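Local atomic coordinates of acyl-CoA dehydrogenase (Bacillus anthracis, PDB entry 3OWA), a protein that probably oxidises acyl-CoA thioesters to their 2,3-enoyl derivatives, passing the electrons to the FAD cofactor that it binds. Residues A[11-23]-A[422-436]. Sequence-based numbering, arbitrary orientation.
Sequences AVKGGSFLVDEIT and FLRKAMKGELPLLQK
A type II turn at K13–S16, followed by the 3-10 segment 16-18, packs the N-terminal loop against F422, in helix 411-427, the 428-432 connection and the first turn of helix 433-444. With CG anti to the backbone N (chi1 176°), the L18 branch is carried over one face of the F422 ring, CD2 3.8 Å from the centroid and 19° off the normal, a CH-pi contact; near the ring plane, G15 O lies 3.2 Å from F422 CE1 and F17 CZ also reaches the edge. L431 CD2 sits 3.9 Å from S16 CA. V19 spreads its two methyls: CG2 meets L433 CD2 at 3.6 Å, while CG1 lies 3.5 Å from K436 CG. The K436 chain, bent at chi2 and chi4, donates a hydrogen bond from NZ to V19 O (3.0 Å; C=O...N angle 155°), tilted from the carbonyl plane. A water accepts from K425 NZ, within hydrogen-bonding distance of G14 O and E430 OE1. S16 OG donates a hydrogen bond to K13 O (2.8 Å), which also accepts S16 N from the same face, so two donors close the turn. Helix 490-520 adds V500 against F17 and F422. This joins the loop before helix 35-52 to the helical C-terminal part of an acyl-CoA dehydrogenase fold.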
ATOM      1  N   ALA A  11     -30.011  25.176   5.592  1.00 69.97           N
ATOM      2  CA  ALA A  11     -29.033  24.042   5.597  1.00 68.49           C
ATOM      3  C   ALA A  11     -27.623  24.486   6.032  1.00 67.55           C
ATOM      4  O   ALA A  11     -27.407  25.663   6.351  1.00 69.17           O
ATOM      5  CB  ALA A  11     -29.002  23.364   4.222  1.00 67.87           C
ATOM      6  N   VAL A  12     -26.690  23.530   6.069  1.00 64.83           N
ATOM      7  CA  VAL A  12     -25.310  23.725   6.546  1.00 62.03           C
ATOM      8  C   VAL A  12     -24.393  24.082   5.368  1.00 60.23           C
ATOM      9  O   VAL A  12     -24.464  23.443   4.321  1.00 58.50           O
ATOM     10  CB  VAL A  12     -24.829  22.423   7.258  1.00 62.03           C
ATOM     11  CG1 VAL A  12     -23.315  22.346   7.392  1.00 59.72           C
ATOM     12  CG2 VAL A  12     -25.510  22.277   8.607  1.00 62.69           C
ATOM     13  N   LYS A  13     -23.545  25.098   5.519  1.00 59.10           N
ATOM     14  CA  LYS A  13     -22.682  25.510   4.410  1.00 58.08           C
ATOM     15  C   LYS A  13     -21.505  24.570   4.202  1.00 56.66           C
ATOM     16  O   LYS A  13     -21.014  23.958   5.148  1.00 55.30           O
ATOM     17  CB  LYS A  13     -22.160  26.931   4.596  1.00 59.20           C
ATOM     18  CG  LYS A  13     -23.147  27.996   4.147  1.00 62.46           C
ATOM     19  CD  LYS A  13     -22.600  29.405   4.321  1.00 65.40           C
ATOM     20  CE  LYS A  13     -23.561  30.424   3.674  1.00 68.99           C
ATOM     21  NZ  LYS A  13     -23.305  31.837   4.104  1.00 70.78           N
ATOM     22  N   GLY A  14     -21.059  24.475   2.954  1.00 55.45           N
ATOM     23  CA  GLY A  14     -19.869  23.706   2.622  1.00 54.64           C
ATOM     24  C   GLY A  14     -18.640  24.248   3.326  1.00 54.73           C
ATOM     25  O   GLY A  14     -18.383  25.456   3.294  1.00 55.62           O
ATOM     26  N   GLY A  15     -17.902  23.355   3.984  1.00 53.36           N
ATOM     27  CA  GLY A  15     -16.680  23.725   4.684  1.00 53.37           C
ATOM     28  C   GLY A  15     -16.889  24.309   6.077  1.00 54.04           C
ATOM     29  O   GLY A  15     -15.926  24.585   6.782  1.00 54.43           O
ATOM     30  N   SER A  16     -18.141  24.475   6.488  1.00 54.33           N
ATOM     31  CA  SER A  16     -18.430  25.104   7.776  1.00 55.02           C
ATOM     32  C   SER A  16     -18.102  24.205   8.967  1.00 54.70           C
ATOM     33  O   SER A  16     -17.882  24.708  10.080  1.00 54.99           O
ATOM     34  CB  SER A  16     -19.864  25.660   7.847  1.00 55.98           C
ATOM     35  OG  SER A  16     -20.858  24.646   7.806  1.00 55.48           O
ATOM     36  N   PHE A  17     -18.040  22.890   8.740  1.00 53.05           N
ATOM     37  CA  PHE A  17     -17.624  21.963   9.797  1.00 52.44           C
ATOM     38  C   PHE A  17     -16.292  22.386  10.441  1.00 52.96           C
ATOM     39  O   PHE A  17     -16.020  22.045  11.580  1.00 53.57           O
ATOM     40  CB  PHE A  17     -17.512  20.524   9.271  1.00 51.05           C
ATOM     41  CG  PHE A  17     -16.397  20.317   8.268  1.00 47.96           C
ATOM     42  CD1 PHE A  17     -15.104  20.017   8.686  1.00 46.81           C
ATOM     43  CD2 PHE A  17     -16.646  20.422   6.895  1.00 45.63           C
ATOM     44  CE1 PHE A  17     -14.072  19.833   7.753  1.00 44.21           C
ATOM     45  CE2 PHE A  17     -15.624  20.226   5.961  1.00 44.88           C
ATOM     46  CZ  PHE A  17     -14.334  19.940   6.397  1.00 42.48           C
ATOM     47  N   LEU A  18     -15.469  23.119   9.708  1.00 53.28           N
ATOM     48  CA  LEU A  18     -14.165  23.506  10.193  1.00 54.38           C
ATOM     49  C   LEU A  18     -14.217  24.588  11.287  1.00 56.71           C
ATOM     50  O   LEU A  18     -13.262  24.759  12.058  1.00 56.64           O
ATOM     51  CB  LEU A  18     -13.307  23.999   9.027  1.00 53.69           C
ATOM     52  CG  LEU A  18     -11.920  24.544   9.399  1.00 54.99           C
ATOM     53  CD1 LEU A  18     -11.107  23.523  10.194  1.00 52.25           C
ATOM     54  CD2 LEU A  18     -11.141  25.030   8.165  1.00 54.31           C
ATOM     55  N   VAL A  19     -15.341  25.291  11.355  1.00 58.93           N
ATOM     56  CA  VAL A  19     -15.441  26.559  12.085  1.00 61.58           C
ATOM     57  C   VAL A  19     -16.679  26.625  12.998  1.00 62.88           C
ATOM     58  O   VAL A  19     -16.756  27.466  13.895  1.00 65.01           O
ATOM     59  CB  VAL A  19     -15.413  27.728  11.054  1.00 62.15           C
ATOM     60  CG1 VAL A  19     -16.172  28.913  11.522  1.00 64.98           C
ATOM     61  CG2 VAL A  19     -13.992  28.116  10.722  1.00 63.09           C
ATOM     62  N   ASP A  20     -17.642  25.737  12.783  1.00 62.84           N
ATOM     63  CA  ASP A  20     -18.893  25.767  13.535  1.00 64.30           C
ATOM     64  C   ASP A  20     -19.081  24.458  14.265  1.00 63.84           C
ATOM     65  O   ASP A  20     -18.561  23.420  13.850  1.00 62.98           O
ATOM     66  CB  ASP A  20     -20.088  26.016  12.606  1.00 64.87           C
ATOM     67  CG  ASP A  20     -20.106  27.434  12.030  1.00 68.32           C
ATOM     68  OD1 ASP A  20     -19.604  28.369  12.698  1.00 72.74           O
ATOM     69  OD2 ASP A  20     -20.635  27.624  10.910  1.00 71.21           O
ATOM     70  N   GLU A  21     -19.839  24.509  15.349  1.00 64.34           N
ATOM     71  CA  GLU A  21     -20.051  23.352  16.196  1.00 64.37           C
ATOM     72  C   GLU A  21     -21.240  22.563  15.634  1.00 62.88           C
ATOM     73  O   GLU A  21     -22.375  22.756  16.074  1.00 64.64           O
ATOM     74  CB  GLU A  21     -20.317  23.830  17.637  1.00 66.17           C
ATOM     75  CG  GLU A  21     -19.653  23.013  18.733  1.00 70.01           C
ATOM     76  CD  GLU A  21     -20.552  21.907  19.274  1.00 75.04           C
ATOM     77  OE1 GLU A  21     -21.104  21.118  18.467  1.00 76.63           O
ATOM     78  OE2 GLU A  21     -20.703  21.821  20.515  1.00 77.79           O
ATOM     79  N   ILE A  22     -20.984  21.688  14.665  1.00 59.81           N
ATOM     80  CA  ILE A  22     -22.049  20.922  14.010  1.00 57.32           C
ATOM     81  C   ILE A  22     -22.741  19.967  14.986  1.00 57.24           C
ATOM     82  O   ILE A  22     -22.104  19.360  15.836  1.00 56.47           O
ATOM     83  CB  ILE A  22     -21.529  20.126  12.779  1.00 55.38           C
ATOM     84  CG1 ILE A  22     -20.715  21.024  11.830  1.00 52.22           C
ATOM     85  CG2 ILE A  22     -22.681  19.366  12.092  1.00 54.95           C
ATOM     86  CD1 ILE A  22     -21.469  22.161  11.144  1.00 52.40           C
ATOM     87  N   THR A  23     -24.049  19.836  14.827  1.00 57.51           N
ATOM     88  CA  THR A  23     -24.896  19.145  15.768  1.00 58.33           C
ATOM     89  C   THR A  23     -25.425  17.834  15.170  1.00 57.49           C
ATOM     90  O   THR A  23     -25.533  17.721  13.947  1.00 56.04           O
ATOM     91  CB  THR A  23     -26.070  20.103  16.133  1.00 60.03           C
ATOM     92  OG1 THR A  23     -26.359  19.994  17.526  1.00 64.70           O
ATOM     93  CG2 THR A  23     -27.311  19.847  15.321  1.00 58.67           C
ATOM     94  N   PHE A 422     -10.987  26.493   0.824  1.00 56.24           N
ATOM     95  CA  PHE A 422     -11.297  27.187   2.081  1.00 58.72           C
ATOM     96  C   PHE A 422     -11.029  28.686   1.991  1.00 61.87           C
ATOM     97  O   PHE A 422     -11.883  29.497   2.362  1.00 63.11           O
ATOM     98  CB  PHE A 422     -10.556  26.580   3.281  1.00 57.52           C
ATOM     99  CG  PHE A 422     -11.272  25.428   3.903  1.00 53.29           C
ATOM    100  CD1 PHE A 422     -12.459  25.633   4.601  1.00 51.17           C
ATOM    101  CD2 PHE A 422     -10.767  24.132   3.791  1.00 49.62           C
ATOM    102  CE1 PHE A 422     -13.148  24.573   5.186  1.00 50.20           C
ATOM    103  CE2 PHE A 422     -11.438  23.052   4.368  1.00 48.65           C
ATOM    104  CZ  PHE A 422     -12.641  23.271   5.077  1.00 49.13           C
ATOM    105  N   LEU A 423      -9.860  29.052   1.474  1.00 64.58           N
ATOM    106  CA  LEU A 423      -9.465  30.463   1.378  1.00 68.10           C
ATOM    107  C   LEU A 423     -10.342  31.262   0.395  1.00 70.01           C
ATOM    108  O   LEU A 423     -10.637  32.437   0.633  1.00 71.71           O
ATOM    109  CB  LEU A 423      -7.976  30.564   1.022  1.00 68.28           C
ATOM    110  CG  LEU A 423      -6.883  30.478   2.110  1.00 69.82           C
ATOM    111  CD1 LEU A 423      -7.315  29.836   3.451  1.00 72.28           C
ATOM    112  CD2 LEU A 423      -5.662  29.734   1.557  1.00 69.84           C
ATOM    113  N   ARG A 424     -10.767  30.618  -0.692  1.00 70.68           N
ATOM    114  CA  ARG A 424     -11.644  31.240  -1.676  1.00 72.43           C
ATOM    115  C   ARG A 424     -13.023  31.478  -1.085  1.00 73.25           C
ATOM    116  O   ARG A 424     -13.665  32.480  -1.400  1.00 75.07           O
ATOM    117  CB  ARG A 424     -11.753  30.390  -2.941  1.00 71.94           C
ATOM    118  CG  ARG A 424     -11.956  31.196  -4.216  1.00 75.39           C
ATOM    119  CD  ARG A 424     -11.873  30.319  -5.449  1.00 79.50           C
ATOM    120  NE  ARG A 424     -11.263  31.018  -6.588  1.00 84.23           N
ATOM    121  CZ  ARG A 424     -10.967  30.456  -7.765  1.00 85.55           C
ATOM    122  NH1 ARG A 424     -10.416  31.185  -8.726  1.00 86.83           N
ATOM    123  NH2 ARG A 424     -11.218  29.169  -7.992  1.00 85.39           N
ATOM    124  N   LYS A 425     -13.478  30.570  -0.227  1.00 72.64           N
ATOM    125  CA  LYS A 425     -14.750  30.747   0.453  1.00 73.07           C
ATOM    126  C   LYS A 425     -14.681  31.867   1.514  1.00 75.71           C
ATOM    127  O   LYS A 425     -15.688  32.530   1.795  1.00 76.46           O
ATOM    128  CB  LYS A 425     -15.223  29.434   1.065  1.00 71.68           C
ATOM    129  CG  LYS A 425     -15.785  28.442   0.067  1.00 67.53           C
ATOM    130  CD  LYS A 425     -16.121  27.140   0.758  1.00 62.75           C
ATOM    131  CE  LYS A 425     -16.621  26.087  -0.225  1.00 60.41           C
ATOM    132  NZ  LYS A 425     -18.050  26.285  -0.570  1.00 58.86           N
ATOM    133  N   ALA A 426     -13.497  32.075   2.093  1.00 77.04           N
ATOM    134  CA  ALA A 426     -13.270  33.180   3.027  1.00 79.43           C
ATOM    135  C   ALA A 426     -13.289  34.538   2.304  1.00 81.41           C
ATOM    136  O   ALA A 426     -13.819  35.518   2.837  1.00 82.53           O
ATOM    137  CB  ALA A 426     -11.969  32.992   3.777  1.00 79.08           C
HETATM  138  N   MSE A 427     -12.725  34.581   1.090  1.00 82.09           N
HETATM  139  CA  MSE A 427     -12.757  35.782   0.228  1.00 83.81           C
HETATM  140  C   MSE A 427     -14.178  36.175  -0.198  1.00 84.52           C
HETATM  141  O   MSE A 427     -14.572  37.336  -0.087  1.00 85.88           O
HETATM  142  CB  MSE A 427     -11.904  35.583  -1.033  1.00 83.56           C
HETATM  143  CG  MSE A 427     -10.404  35.500  -0.802  1.00 84.33           C
HETATM  144 SE   MSE A 427      -9.475  35.801  -2.483  0.46 86.88          SE
HETATM  145  CE  MSE A 427      -9.947  34.150  -3.422  1.00 85.55           C
ATOM    146  N   LYS A 428     -14.941  35.204  -0.686  1.00 83.87           N
ATOM    147  CA  LYS A 428     -16.306  35.450  -1.142  1.00 84.52           C
ATOM    148  C   LYS A 428     -17.311  35.659   0.014  1.00 85.16           C
ATOM    149  O   LYS A 428     -18.496  35.911  -0.219  1.00 85.83           O
ATOM    150  CB  LYS A 428     -16.749  34.338  -2.105  1.00 83.48           C
ATOM    151  CG  LYS A 428     -15.999  34.360  -3.443  1.00 83.96           C
ATOM    152  CD  LYS A 428     -16.367  33.166  -4.342  1.00 84.69           C
ATOM    153  CE  LYS A 428     -15.411  33.048  -5.542  1.00 84.77           C
ATOM    154  NZ  LYS A 428     -15.364  31.665  -6.106  1.00 84.52           N
ATOM    155  N   GLY A 429     -16.835  35.570   1.256  1.00 84.98           N
ATOM    156  CA  GLY A 429     -17.676  35.837   2.424  1.00 85.48           C
ATOM    157  C   GLY A 429     -18.604  34.722   2.877  1.00 84.93           C
ATOM    158  O   GLY A 429     -19.447  34.938   3.749  1.00 85.43           O
ATOM    159  N   GLU A 430     -18.444  33.530   2.293  1.00 83.84           N
ATOM    160  CA  GLU A 430     -19.241  32.348   2.663  1.00 83.31           C
ATOM    161  C   GLU A 430     -18.825  31.759   4.008  1.00 82.83           C
ATOM    162  O   GLU A 430     -19.647  31.176   4.713  1.00 82.65           O
ATOM    163  CB  GLU A 430     -19.146  31.260   1.588  1.00 82.35           C
ATOM    164  CG  GLU A 430     -20.103  31.407   0.419  1.00 83.57           C
ATOM    165  CD  GLU A 430     -19.901  30.312  -0.625  1.00 85.26           C
ATOM    166  OE1 GLU A 430     -20.635  29.294  -0.583  1.00 85.06           O
ATOM    167  OE2 GLU A 430     -18.990  30.459  -1.476  1.00 86.31           O
ATOM    168  N   LEU A 431     -17.546  31.896   4.342  1.00 82.67           N
ATOM    169  CA  LEU A 431     -17.017  31.374   5.597  1.00 83.00           C
ATOM    170  C   LEU A 431     -16.288  32.467   6.364  1.00 84.52           C
ATOM    171  O   LEU A 431     -15.411  33.142   5.810  1.00 84.23           O
ATOM    172  CB  LEU A 431     -16.087  30.168   5.370  1.00 81.41           C
ATOM    173  CG  LEU A 431     -16.662  28.877   4.773  1.00 80.01           C
ATOM    174  CD1 LEU A 431     -15.550  27.859   4.517  1.00 77.94           C
ATOM    175  CD2 LEU A 431     -17.776  28.282   5.649  1.00 79.61           C
ATOM    176  N   PRO A 432     -16.644  32.638   7.647  1.00 86.16           N
ATOM    177  CA  PRO A 432     -16.062  33.677   8.498  1.00 88.00           C
ATOM    178  C   PRO A 432     -14.679  33.283   9.019  1.00 88.08           C
ATOM    179  O   PRO A 432     -14.451  33.292  10.232  1.00 88.53           O
ATOM    180  CB  PRO A 432     -17.066  33.773   9.651  1.00 88.86           C
ATOM    181  CG  PRO A 432     -17.613  32.383   9.768  1.00 87.59           C
ATOM    182  CD  PRO A 432     -17.647  31.828   8.370  1.00 86.21           C
ATOM    183  N   LEU A 433     -13.764  32.966   8.102  1.00 88.09           N
ATOM    184  CA  LEU A 433     -12.446  32.410   8.463  1.00 88.26           C
ATOM    185  C   LEU A 433     -11.498  33.390   9.174  1.00 89.53           C
ATOM    186  O   LEU A 433     -10.874  33.016  10.167  1.00 89.14           O
ATOM    187  CB  LEU A 433     -11.746  31.753   7.254  1.00 87.05           C
ATOM    188  CG  LEU A 433     -12.268  30.459   6.609  1.00 85.75           C
ATOM    189  CD1 LEU A 433     -11.163  29.851   5.752  1.00 84.81           C
ATOM    190  CD2 LEU A 433     -12.765  29.437   7.627  1.00 84.85           C
ATOM    191  N   LEU A 434     -11.386  34.619   8.660  1.00 91.19           N
ATOM    192  CA  LEU A 434     -10.571  35.661   9.305  1.00 93.00           C
ATOM    193  C   LEU A 434     -11.094  35.962  10.705  1.00 94.05           C
ATOM    194  O   LEU A 434     -10.332  35.942  11.676  1.00 93.93           O
ATOM    195  CB  LEU A 434     -10.538  36.947   8.466  1.00 94.11           C
ATOM    196  CG  LEU A 434      -9.504  37.075   7.341  1.00 94.31           C
ATOM    197  CD1 LEU A 434      -9.867  38.250   6.443  1.00 96.03           C
ATOM    198  CD2 LEU A 434      -8.084  37.228   7.883  1.00 94.84           C
ATOM    199  N   GLN A 435     -12.404  36.220  10.779  1.00 95.12           N
ATOM    200  CA  GLN A 435     -13.109  36.539  12.025  1.00 96.53           C
ATOM    201  C   GLN A 435     -13.072  35.404  13.054  1.00 96.00           C
ATOM    202  O   GLN A 435     -13.268  35.637  14.255  1.00 96.93           O
ATOM    203  CB  GLN A 435     -14.561  36.928  11.729  1.00 97.34           C
ATOM    204  CG  GLN A 435     -14.735  38.338  11.178  1.00 99.33           C
ATOM    205  CD  GLN A 435     -16.131  38.883  11.417  1.00102.11           C
ATOM    206  OE1 GLN A 435     -17.102  38.430  10.805  1.00104.03           O
ATOM    207  NE2 GLN A 435     -16.240  39.863  12.316  1.00103.71           N
ATOM    208  N   LYS A 436     -12.819  34.185  12.576  1.00 94.61           N
ATOM    209  CA  LYS A 436     -12.743  33.001  13.441  1.00 93.71           C
ATOM    210  C   LYS A 436     -11.292  32.680  13.840  1.00 93.16           C
ATOM    211  O   LYS A 436     -11.035  32.129  14.922  1.00 92.63           O
ATOM    212  CB  LYS A 436     -13.420  31.797  12.765  1.00 92.48           C
ATOM    213  CG  LYS A 436     -14.396  31.055  13.666  1.00 92.21           C
ATOM    214  CD  LYS A 436     -15.684  31.841  13.870  1.00 92.85           C
ATOM    215  CE  LYS A 436     -16.373  31.466  15.175  1.00 93.41           C
ATOM    216  NZ  LYS A 436     -17.179  30.229  15.040  1.00 91.82           N
TER
HETATM  217  O   HOH W   1     -19.372  27.481   1.354  1.00 68.96           O